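Local coordinates for glutamine synthetase (Helicobacter pylori, PDB 5ZLI), which is a glutamine synthetase of the I-beta type, an enzyme that assembles from twelve subunits, each with a beta-grasp and a catalytic domain, at residues B[114-125]-B[378-389]; B[183-191]-B[220-228]. All coordinates share one frame; numbering follows the deposited sequence.

Contact 1: residues B[114-125]-B[378-389]; sequences PRSIAKKALQHL and YLAFAAILMAGM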
# COMPACT_ATOMS: atom_id res chain seq x y z
N PRO B 114 -55.21 7.35 2.54
CA PRO B 114 -55.43 5.90 2.49
C PRO B 114 -56.05 5.34 3.75
O PRO B 114 -56.91 4.45 3.68
CB PRO B 114 -54.02 5.35 2.27
CG PRO B 114 -53.26 6.45 1.69
CD PRO B 114 -53.79 7.69 2.33
N ARG B 115 -55.57 5.76 4.91
CA ARG B 115 -56.19 5.29 6.14
C ARG B 115 -57.65 5.77 6.26
O ARG B 115 -58.48 5.07 6.86
CB ARG B 115 -55.32 5.72 7.32
CG ARG B 115 -55.65 5.00 8.55
CD ARG B 115 -54.71 5.29 9.69
NE ARG B 115 -55.55 5.77 10.78
CZ ARG B 115 -55.98 5.04 11.80
NH1 ARG B 115 -55.62 3.78 11.92
NH2 ARG B 115 -56.77 5.59 12.71
N SER B 116 -57.99 6.93 5.68
CA SER B 116 -59.39 7.37 5.60
C SER B 116 -60.19 6.47 4.67
O SER B 116 -61.37 6.18 4.92
CB SER B 116 -59.48 8.82 5.14
OG SER B 116 -59.08 9.74 6.14
N ILE B 117 -59.60 6.08 3.54
CA ILE B 117 -60.23 5.10 2.68
C ILE B 117 -60.52 3.81 3.45
O ILE B 117 -61.61 3.25 3.35
CB ILE B 117 -59.35 4.84 1.43
CG1 ILE B 117 -59.27 6.11 0.57
CG2 ILE B 117 -59.83 3.59 0.62
CD1 ILE B 117 -58.36 6.01 -0.67
N ALA B 118 -59.57 3.36 4.28
CA ALA B 118 -59.72 2.06 4.94
C ALA B 118 -60.85 2.05 5.94
O ALA B 118 -61.38 0.98 6.24
CB ALA B 118 -58.43 1.64 5.65
N LYS B 119 -61.21 3.21 6.50
CA LYS B 119 -62.41 3.26 7.32
C LYS B 119 -63.64 3.31 6.43
O LYS B 119 -64.56 2.50 6.59
CB LYS B 119 -62.34 4.48 8.21
CG LYS B 119 -61.20 4.40 9.16
CD LYS B 119 -61.22 5.56 10.11
CE LYS B 119 -60.03 5.46 11.03
NZ LYS B 119 -59.91 6.57 12.00
N LYS B 120 -63.60 4.12 5.38
CA LYS B 120 -64.75 4.20 4.49
C LYS B 120 -65.03 2.85 3.83
O LYS B 120 -66.19 2.53 3.54
CB LYS B 120 -64.50 5.32 3.48
CG LYS B 120 -64.55 6.71 4.14
CD LYS B 120 -64.27 7.87 3.20
CE LYS B 120 -64.94 7.72 1.86
NZ LYS B 120 -66.40 7.47 1.97
N ALA B 121 -64.01 2.02 3.67
CA ALA B 121 -64.20 0.70 3.07
C ALA B 121 -64.77 -0.30 4.06
O ALA B 121 -65.51 -1.20 3.66
CB ALA B 121 -62.88 0.16 2.53
N LEU B 122 -64.34 -0.23 5.31
CA LEU B 122 -64.92 -1.07 6.35
C LEU B 122 -66.27 -0.56 6.81
O LEU B 122 -67.08 -1.34 7.31
CB LEU B 122 -63.96 -1.20 7.53
CG LEU B 122 -64.46 -1.93 8.78
CD1 LEU B 122 -64.79 -3.39 8.51
CD2 LEU B 122 -63.42 -1.80 9.89
N GLN B 123 -66.55 0.73 6.65
CA GLN B 123 -67.87 1.18 7.04
C GLN B 123 -68.91 0.92 5.96
O GLN B 123 -70.07 0.69 6.29
CB GLN B 123 -67.81 2.66 7.44
CG GLN B 123 -67.49 2.88 8.94
CD GLN B 123 -66.13 2.28 9.45
OE1 GLN B 123 -65.46 1.49 8.78
NE2 GLN B 123 -65.75 2.68 10.66
N HIS B 124 -68.50 0.91 4.68
CA HIS B 124 -69.42 0.51 3.61
C HIS B 124 -69.96 -0.90 3.81
O HIS B 124 -71.04 -1.20 3.30
CB HIS B 124 -68.76 0.59 2.22
CG HIS B 124 -69.57 -0.05 1.13
ND1 HIS B 124 -69.21 -1.23 0.52
CD2 HIS B 124 -70.74 0.33 0.56
CE1 HIS B 124 -70.12 -1.56 -0.38
NE2 HIS B 124 -71.06 -0.63 -0.38
N LEU B 125 -69.23 -1.77 4.51
CA LEU B 125 -69.73 -3.13 4.74
C LEU B 125 -70.79 -3.15 5.85
O LEU B 125 -71.88 -3.72 5.66
CB LEU B 125 -68.58 -4.08 5.08
CG LEU B 125 -68.85 -5.54 5.51
CD1 LEU B 125 -69.61 -6.34 4.43
CD2 LEU B 125 -67.57 -6.27 5.94
N TYR B 378 -53.51 -0.12 3.73
CA TYR B 378 -54.86 0.43 3.79
C TYR B 378 -55.58 0.23 2.46
O TYR B 378 -56.63 -0.42 2.40
CB TYR B 378 -54.78 1.90 4.19
CG TYR B 378 -54.12 2.07 5.52
CD1 TYR B 378 -54.80 1.74 6.69
CD2 TYR B 378 -52.82 2.56 5.62
CE1 TYR B 378 -54.21 1.88 7.93
CE2 TYR B 378 -52.23 2.71 6.86
CZ TYR B 378 -52.94 2.36 8.00
OH TYR B 378 -52.35 2.49 9.22
N LEU B 379 -54.97 0.72 1.38
CA LEU B 379 -55.57 0.62 0.06
C LEU B 379 -55.75 -0.84 -0.32
O LEU B 379 -56.84 -1.25 -0.72
CB LEU B 379 -54.70 1.36 -0.97
CG LEU B 379 -54.36 2.87 -0.78
CD1 LEU B 379 -53.69 3.43 -2.01
CD2 LEU B 379 -55.55 3.74 -0.43
N ALA B 380 -54.72 -1.67 -0.10
CA ALA B 380 -54.81 -3.09 -0.40
C ALA B 380 -56.01 -3.73 0.32
O ALA B 380 -56.89 -4.35 -0.31
CB ALA B 380 -53.51 -3.81 -0.04
N PHE B 381 -56.06 -3.60 1.65
CA PHE B 381 -57.16 -4.22 2.39
C PHE B 381 -58.50 -3.64 1.95
O PHE B 381 -59.44 -4.38 1.63
CB PHE B 381 -56.96 -4.05 3.89
CG PHE B 381 -55.75 -4.71 4.40
CD1 PHE B 381 -55.10 -5.68 3.66
CD2 PHE B 381 -55.23 -4.36 5.63
CE1 PHE B 381 -53.99 -6.29 4.13
CE2 PHE B 381 -54.10 -4.97 6.10
CZ PHE B 381 -53.49 -5.93 5.36
N ALA B 382 -58.59 -2.31 1.91
CA ALA B 382 -59.80 -1.65 1.45
C ALA B 382 -60.26 -2.23 0.12
O ALA B 382 -61.43 -2.58 -0.05
CB ALA B 382 -59.59 -0.15 1.34
N ALA B 383 -59.36 -2.28 -0.86
CA ALA B 383 -59.73 -2.80 -2.19
C ALA B 383 -60.09 -4.30 -2.17
O ALA B 383 -61.04 -4.73 -2.84
CB ALA B 383 -58.61 -2.51 -3.18
N ILE B 384 -59.35 -5.12 -1.44
CA ILE B 384 -59.72 -6.53 -1.36
C ILE B 384 -61.13 -6.69 -0.84
O ILE B 384 -61.91 -7.50 -1.36
CB ILE B 384 -58.69 -7.30 -0.52
CG1 ILE B 384 -57.49 -7.63 -1.41
CG2 ILE B 384 -59.31 -8.53 0.09
CD1 ILE B 384 -56.23 -7.87 -0.66
N LEU B 385 -61.50 -5.90 0.19
CA LEU B 385 -62.86 -6.02 0.71
C LEU B 385 -63.89 -5.51 -0.28
O LEU B 385 -64.93 -6.13 -0.45
CB LEU B 385 -62.98 -5.31 2.05
CG LEU B 385 -64.43 -5.34 2.54
CD1 LEU B 385 -64.95 -6.75 2.84
CD2 LEU B 385 -64.55 -4.45 3.80
N MET B 386 -63.61 -4.41 -0.97
CA MET B 386 -64.56 -3.91 -1.97
C MET B 386 -64.75 -4.89 -3.12
O MET B 386 -65.81 -4.89 -3.75
CB MET B 386 -64.11 -2.57 -2.55
CG MET B 386 -64.03 -1.39 -1.60
SD MET B 386 -65.54 -0.94 -0.74
CE MET B 386 -66.54 -0.26 -2.06
N ALA B 387 -63.76 -5.72 -3.41
CA ALA B 387 -63.92 -6.67 -4.50
C ALA B 387 -64.66 -7.91 -4.07
O ALA B 387 -65.37 -8.53 -4.88
CB ALA B 387 -62.58 -7.08 -5.08
N GLY B 388 -64.46 -8.33 -2.82
CA GLY B 388 -65.22 -9.46 -2.32
C GLY B 388 -66.68 -9.13 -2.14
O GLY B 388 -67.54 -9.96 -2.44
N MET B 389 -66.98 -7.88 -1.78
CA MET B 389 -68.38 -7.51 -1.55
C MET B 389 -69.15 -7.44 -2.85
O MET B 389 -70.32 -7.81 -2.91
CB MET B 389 -68.47 -6.18 -0.82
CG MET B 389 -68.11 -6.23 0.65
SD MET B 389 -68.23 -4.59 1.41
CE MET B 389 -70.01 -4.36 1.30

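Contact 2: residues B[183-191]-B[220-228]; sequences RPGKQGGYM and VHHEVAQAQ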
# COMPACT_ATOMS: atom_id res chain seq x y z
N ARG B 183 -24.18 -22.42 5.18
CA ARG B 183 -25.00 -21.43 4.52
C ARG B 183 -26.16 -22.15 3.86
O ARG B 183 -25.96 -23.19 3.20
CB ARG B 183 -24.19 -20.59 3.51
CG ARG B 183 -23.34 -19.49 4.15
CD ARG B 183 -22.68 -18.61 3.10
NE ARG B 183 -21.83 -17.57 3.68
CZ ARG B 183 -20.52 -17.71 3.91
NH1 ARG B 183 -19.89 -18.85 3.58
NH2 ARG B 183 -19.83 -16.70 4.46
N PRO B 184 -27.38 -21.66 4.01
CA PRO B 184 -28.50 -22.25 3.27
C PRO B 184 -28.30 -22.01 1.79
O PRO B 184 -27.84 -20.94 1.37
CB PRO B 184 -29.71 -21.48 3.80
CG PRO B 184 -29.14 -20.12 4.08
CD PRO B 184 -27.73 -20.33 4.56
N GLY B 185 -28.66 -23.00 0.99
CA GLY B 185 -28.62 -22.78 -0.44
C GLY B 185 -29.59 -21.69 -0.85
O GLY B 185 -30.52 -21.32 -0.12
N LYS B 186 -29.34 -21.13 -2.03
CA LYS B 186 -30.43 -20.50 -2.74
C LYS B 186 -31.66 -21.37 -2.58
O LYS B 186 -31.62 -22.58 -2.86
CB LYS B 186 -30.07 -20.32 -4.22
CG LYS B 186 -30.79 -19.14 -4.89
CD LYS B 186 -30.25 -18.81 -6.28
CE LYS B 186 -28.93 -18.05 -6.22
NZ LYS B 186 -28.35 -17.82 -7.58
N GLN B 187 -32.72 -20.80 -2.02
CA GLN B 187 -33.99 -21.50 -1.77
C GLN B 187 -33.91 -22.49 -0.60
O GLN B 187 -34.79 -23.35 -0.46
CB GLN B 187 -34.46 -22.22 -3.05
CG GLN B 187 -35.14 -21.31 -4.06
CD GLN B 187 -36.03 -22.05 -5.06
OE1 GLN B 187 -37.22 -22.27 -4.79
NE2 GLN B 187 -35.46 -22.42 -6.22
N GLY B 188 -32.95 -22.35 0.32
CA GLY B 188 -32.79 -23.34 1.36
C GLY B 188 -33.06 -22.90 2.79
O GLY B 188 -32.80 -23.68 3.71
N GLY B 189 -33.60 -21.70 3.01
CA GLY B 189 -33.73 -21.18 4.36
C GLY B 189 -34.85 -21.75 5.21
O GLY B 189 -35.03 -21.34 6.36
N TYR B 190 -35.62 -22.70 4.66
CA TYR B 190 -36.78 -23.24 5.34
C TYR B 190 -36.60 -24.73 5.69
O TYR B 190 -36.76 -25.61 4.82
CB TYR B 190 -37.99 -23.02 4.45
CG TYR B 190 -39.35 -23.31 5.05
CD1 TYR B 190 -39.82 -24.61 5.18
CD2 TYR B 190 -40.19 -22.27 5.45
CE1 TYR B 190 -41.07 -24.88 5.70
CE2 TYR B 190 -41.44 -22.53 5.97
CZ TYR B 190 -41.87 -23.83 6.10
OH TYR B 190 -43.10 -24.09 6.63
N MET B 191 -36.28 -25.03 6.96
CA MET B 191 -35.95 -24.05 7.97
C MET B 191 -34.70 -24.51 8.74
O MET B 191 -34.80 -24.90 9.90
CB MET B 191 -37.09 -23.88 8.95
CG MET B 191 -38.44 -23.83 8.31
SD MET B 191 -39.67 -23.57 9.58
CE MET B 191 -40.94 -24.73 9.10
N VAL B 220 -42.68 -17.55 14.34
CA VAL B 220 -41.54 -16.85 13.79
C VAL B 220 -40.52 -17.86 13.29
O VAL B 220 -39.97 -18.65 14.08
CB VAL B 220 -40.95 -15.86 14.81
CG1 VAL B 220 -40.47 -16.58 16.01
CG2 VAL B 220 -39.83 -15.07 14.20
N HIS B 221 -40.20 -17.81 11.99
CA HIS B 221 -39.27 -18.77 11.41
C HIS B 221 -38.42 -18.05 10.39
O HIS B 221 -38.77 -16.98 9.92
CB HIS B 221 -40.00 -19.97 10.71
CG HIS B 221 -40.97 -19.60 9.62
ND1 HIS B 221 -40.60 -19.44 8.29
CD2 HIS B 221 -42.30 -19.32 9.66
CE1 HIS B 221 -41.66 -19.10 7.57
NE2 HIS B 221 -42.70 -19.01 8.38
N HIS B 222 -37.28 -18.64 10.10
CA HIS B 222 -36.61 -18.32 8.85
C HIS B 222 -37.53 -18.66 7.67
O HIS B 222 -38.37 -19.56 7.74
CB HIS B 222 -35.32 -19.12 8.75
CG HIS B 222 -34.24 -18.44 7.96
ND1 HIS B 222 -33.20 -17.76 8.55
CD2 HIS B 222 -34.07 -18.32 6.63
CE1 HIS B 222 -32.41 -17.27 7.61
NE2 HIS B 222 -32.92 -17.59 6.43
N GLU B 223 -37.38 -17.94 6.56
CA GLU B 223 -38.13 -18.28 5.35
C GLU B 223 -37.24 -18.91 4.28
O GLU B 223 -36.05 -19.13 4.49
CB GLU B 223 -38.84 -17.04 4.81
CG GLU B 223 -40.36 -17.08 4.94
CD GLU B 223 -40.98 -18.17 4.05
OE1 GLU B 223 -41.87 -18.91 4.53
OE2 GLU B 223 -40.60 -18.24 2.84
N VAL B 224 -37.82 -19.12 3.09
CA VAL B 224 -37.22 -19.98 2.06
C VAL B 224 -36.00 -19.33 1.41
O VAL B 224 -35.01 -20.00 1.09
CB VAL B 224 -38.26 -20.39 1.00
CG1 VAL B 224 -37.58 -21.01 -0.19
CG2 VAL B 224 -39.29 -21.32 1.59
N ALA B 225 -36.07 -18.04 1.11
CA ALA B 225 -34.92 -17.35 0.53
C ALA B 225 -33.85 -17.10 1.60
O ALA B 225 -34.08 -17.26 2.80
CB ALA B 225 -35.34 -16.03 -0.10
N GLN B 226 -32.67 -16.68 1.15
CA GLN B 226 -31.46 -16.80 1.96
C GLN B 226 -31.48 -15.89 3.20
O GLN B 226 -31.04 -16.31 4.27
CB GLN B 226 -30.25 -16.53 1.09
CG GLN B 226 -30.23 -17.46 -0.09
CD GLN B 226 -29.01 -17.30 -0.93
OE1 GLN B 226 -27.90 -17.51 -0.48
NE2 GLN B 226 -29.22 -16.88 -2.17
N ALA B 227 -31.92 -14.64 3.10
CA ALA B 227 -31.91 -13.78 4.29
C ALA B 227 -33.32 -13.45 4.76
O ALA B 227 -33.57 -12.42 5.39
CB ALA B 227 -31.13 -12.49 4.06
N GLN B 228 -34.25 -14.34 4.47
CA GLN B 228 -35.66 -14.04 4.55
C GLN B 228 -36.21 -14.51 5.89
O GLN B 228 -35.68 -15.43 6.52
CB GLN B 228 -36.40 -14.71 3.40
CG GLN B 228 -37.58 -13.92 2.92
CD GLN B 228 -38.37 -14.62 1.86
OE1 GLN B 228 -38.18 -15.81 1.61
NE2 GLN B 228 -39.29 -13.90 1.25

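Contact 1: residues B[114-125]-B[378-389]
A118, A121 and A382 meet where two nearly parallel helices of the catalytic domain run side by side, a plain example of small residues bringing helix axes together. The axes of 114-125 and 378-389 approach to 8.3 Å and cross at 22°. The methyl of A382 sits at the centre of the near approach: its CB lies 3.5 Å from A121 CB and 3.8 Å from the CG2 branch of I117. Towards the N-terminal ends the packing stays buried. L379 CD2 reaches P114 CB at 3.5 Å and also touches the CD1 end of I117. Beside it, the Y378 ring lies across the stem of R115, whose CG is 3.9 Å from the ring centroid and 28° off the normal, a CH-pi contact over one face, while A118 CB sits at the ring edge. With CG of R115 anti to the backbone N (chi1 -164°), the methylenes pass over the tyrosine and the guanidinium goes on to salt bridges with D243 and D80.

The C-terminal end is less enclosed: H124 and L122 are partly exposed, though loop residues S443 and V445 touch H124 and M386. Here longer thioether chains take over from methyl groups: M386 and M389 both bring sulfur obliquely to the imidazole, with M386 SD 4.7 Å from the H124 centroid. L125 and L385 cross at about a right angle, CD2 of L125 lying 4.1 Å from L385 CD1. Bent at its last torsion, M389 also packs against the leucine, SD to L125 CB at 3.7 Å.

Contact 2: residues B[183-191]-B[220-228]
V224 and Y190 show how a loop can dock on a beta hairpin: segment 183-191, which contains a type II turn from G185 to G188, lies against the connection between the antiparallel strands 217-222 and 228-237. V224 uses both branches, CG1 over the backbone of Q187 and CG2 against Y190 CB at 3.6 Å. Its carbonyl accepts the hydrogen bond from G189 N, 2.9 Å long and nearly straight at 163°, the donor standing above the carbonyl plane. The Y190 ring, its CG anti to the backbone N (chi1 -171°), turns an edge to the face of H221 in an offset T-shaped pair with centroids 5.4 Å apart. Its hydroxyl is held by the backbone N of D60 of a neighbouring subunit, so this ring joins the hairpin to the interface.

Q226 covers the other flank. Extended beyond CG, it lies along the turn residues G185 and K186, its amide NE2 beside K186 CG and OE1 bonded to the backbone N of E167. The same residue's carbonyl receives H222 NE2 at 3.1 Å, in the plane of the imidazole, while ND1 is hydrogen-bonded to OD1 of D197. Across the contact, H222 CD2 approaches G189 O at 3.2 Å.

The two contacts lie on opposite sides of the chain's centre, 34 Å apart between centres and about 17 Å between nearest atoms. Along the chain they are nested: 114-125 comes first, then both segments of contact 2, and 378-389 closes the loop. Strand 133-145 of the large mixed sheet connects them, since F136 stacks on F381 near contact 1 while I144 hydrogen-bonds through its backbone to A227 near contact 2. Helix 238-258, which follows the hairpin of contact 2, packs against contact 1. Salt bridges tie 114-125 to D80 and D100 in the beta-grasp range of its own subunit, whereas contact 2 reaches two other subunits; one joins parts of a single chain, the other lies at interfaces.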